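Local coordinates for protein biofilm growth-associated repressor (Xylella fastidiosa, PDB 3PQK) that represses transcription of the operon that includes its own gene by binding a palindromic AT-rich sequence in the blh promoter, at residues 27-31 / 42-48. Sequence-based numbering, arbitrary orientation.
Sequences MLVCT and LEQQIGI
Ile46 reaches from the last turn of helix 39-46 onto helix 23-33 and touches Met27, Leu28 and Thr31 there. Ile46 CG2 lies 3.8 Å from Met27 CB and also meets the selenium of this selenomethionine, while Ile46 CD1 packs on Leu28 CD2. Beyond the helix end the chain brings back Ile48, whose CG1 is 3.9 Å from Met27 CE; the bend at chi3 (-77°) turns that methyl toward it. Leu42, one turn before Ile46, uses CD2 against Leu28 CD2 and Thr31 CG2, and Leu57 and Leu60 of helix 52-62 pack on Leu28.

At the outer edge, the Gln45 amide meets Thr31 CG2, with Gln45 NE2 approaching to 3.5 Å. No hydrogen bond spans the two segments. The buried Thr31 hydroxyl turns back on its own helix, Thr31 OG1 donating to Met27 O at 2.6 Å from above the carbonyl plane, while Thr31 N bonds the same oxygen from the opposite face. Against this engaged hydroxyl lies an apolar methyl, Ile46 CD1, 3.4 Å from Thr31 OG1.

With segment axes 104° apart, this apolar junction seats the first helix of the predicted helix-turn-helix on helix 23-33 in the ArsR-type winged-helix fold.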
loop_
_atom_site.group_PDB
_atom_site.type_symbol
_atom_site.label_atom_id
_atom_site.label_comp_id
_atom_site.label_asym_id
_atom_site.label_seq_id
_atom_site.Cartn_x
_atom_site.Cartn_y
_atom_site.Cartn_z
HETATM N N MSE B 27 7.772 -4.910 -8.510
HETATM C CA MSE B 27 7.822 -5.753 -9.720
HETATM C C MSE B 27 7.979 -7.218 -9.295
HETATM O O MSE B 27 7.233 -8.068 -9.759
HETATM C CB MSE B 27 8.968 -5.311 -10.636
HETATM C CG MSE B 27 8.758 -3.932 -11.250
HETATM SE SE MSE B 27 10.183 -3.415 -12.498
HETATM C CE MSE B 27 11.582 -2.933 -11.360
ATOM N N LEU B 28 8.816 -7.467 -8.280
ATOM C CA LEU B 28 9.035 -8.788 -7.722
ATOM C C LEU B 28 7.766 -9.387 -7.132
ATOM O O LEU B 28 7.406 -10.479 -7.500
ATOM C CB LEU B 28 10.179 -8.736 -6.683
ATOM C CG LEU B 28 11.585 -8.595 -7.272
ATOM C CD1 LEU B 28 12.597 -8.269 -6.192
ATOM C CD2 LEU B 28 12.005 -9.870 -8.031
ATOM N N VAL B 29 7.069 -8.678 -6.237
ATOM C CA VAL B 29 5.848 -9.216 -5.622
ATOM C C VAL B 29 4.710 -9.424 -6.614
ATOM O O VAL B 29 4.062 -10.467 -6.597
ATOM C CB VAL B 29 5.444 -8.529 -4.285
ATOM C CG1 VAL B 29 6.559 -8.655 -3.242
ATOM C CG2 VAL B 29 5.083 -7.058 -4.496
ATOM N N CYS B 30 4.529 -8.484 -7.551
ATOM C CA CYS B 30 3.496 -8.673 -8.579
ATOM C C CYS B 30 3.805 -9.872 -9.484
ATOM O O CYS B 30 2.893 -10.631 -9.797
ATOM C CB CYS B 30 3.269 -7.397 -9.385
ATOM S SG CYS B 30 2.043 -6.298 -8.646
ATOM N N THR B 31 5.100 -10.090 -9.830
ATOM C CA THR B 31 5.507 -11.255 -10.646
ATOM C C THR B 31 5.183 -12.558 -9.896
ATOM O O THR B 31 4.648 -13.504 -10.492
ATOM C CB THR B 31 7.003 -11.170 -11.029
ATOM O OG1 THR B 31 7.277 -9.902 -11.635
ATOM C CG2 THR B 31 7.440 -12.296 -11.975
ATOM N N LEU B 42 13.276 -14.558 -12.513
ATOM C CA LEU B 42 12.895 -13.225 -12.037
ATOM C C LEU B 42 13.698 -12.162 -12.777
ATOM O O LEU B 42 13.129 -11.177 -13.230
ATOM C CB LEU B 42 13.046 -13.105 -10.492
ATOM C CG LEU B 42 12.012 -13.905 -9.697
ATOM C CD1 LEU B 42 12.435 -14.107 -8.281
ATOM C CD2 LEU B 42 10.600 -13.348 -9.844
ATOM N N GLU B 43 15.004 -12.393 -12.944
ATOM C CA GLU B 43 15.923 -11.481 -13.625
ATOM C C GLU B 43 15.487 -11.213 -15.059
ATOM O O GLU B 43 15.514 -10.066 -15.491
ATOM C CB GLU B 43 17.359 -12.025 -13.580
ATOM C CG GLU B 43 18.360 -11.283 -14.460
ATOM C CD GLU B 43 19.772 -11.835 -14.426
ATOM O OE1 GLU B 43 20.604 -11.287 -13.667
ATOM O OE2 GLU B 43 20.045 -12.817 -15.155
ATOM N N GLN B 44 15.084 -12.266 -15.787
ATOM C CA GLN B 44 14.641 -12.166 -17.180
ATOM C C GLN B 44 13.314 -11.460 -17.330
ATOM O O GLN B 44 13.198 -10.582 -18.184
ATOM C CB GLN B 44 14.598 -13.549 -17.855
ATOM C CG GLN B 44 15.971 -14.219 -17.990
ATOM C CD GLN B 44 16.941 -13.417 -18.824
ATOM O OE1 GLN B 44 16.707 -13.150 -20.011
ATOM N NE2 GLN B 44 18.039 -12.997 -18.208
ATOM N N GLN B 45 12.312 -11.831 -16.514
ATOM C CA GLN B 45 10.971 -11.241 -16.566
ATOM C C GLN B 45 10.888 -9.744 -16.149
ATOM O O GLN B 45 10.024 -9.023 -16.641
ATOM C CB GLN B 45 10.002 -12.077 -15.720
ATOM C CG GLN B 45 8.546 -11.964 -16.172
ATOM C CD GLN B 45 7.627 -12.970 -15.509
ATOM O OE1 GLN B 45 8.011 -14.103 -15.185
ATOM N NE2 GLN B 45 6.372 -12.585 -15.313
ATOM N N ILE B 46 11.746 -9.307 -15.226
ATOM C CA ILE B 46 11.700 -7.953 -14.657
ATOM C C ILE B 46 12.786 -7.034 -15.226
ATOM O O ILE B 46 12.619 -5.819 -15.214
ATOM C CB ILE B 46 11.698 -8.056 -13.095
ATOM C CG1 ILE B 46 10.391 -8.672 -12.586
ATOM C CG2 ILE B 46 12.004 -6.741 -12.371
ATOM C CD1 ILE B 46 10.622 -9.698 -11.556
ATOM N N GLY B 47 13.856 -7.614 -15.750
ATOM C CA GLY B 47 14.952 -6.851 -16.332
ATOM C C GLY B 47 15.831 -6.175 -15.304
ATOM O O GLY B 47 16.357 -5.093 -15.559
ATOM N N ILE B 48 15.980 -6.803 -14.131
ATOM C CA ILE B 48 16.837 -6.330 -13.053
ATOM C C ILE B 48 17.858 -7.448 -12.774
ATOM O O ILE B 48 17.465 -8.595 -12.541
ATOM C CB ILE B 48 15.999 -5.939 -11.787
ATOM C CG1 ILE B 48 14.999 -4.759 -12.063
ATOM C CG2 ILE B 48 16.890 -5.672 -10.550
ATOM C CD1 ILE B 48 15.587 -3.305 -12.214
#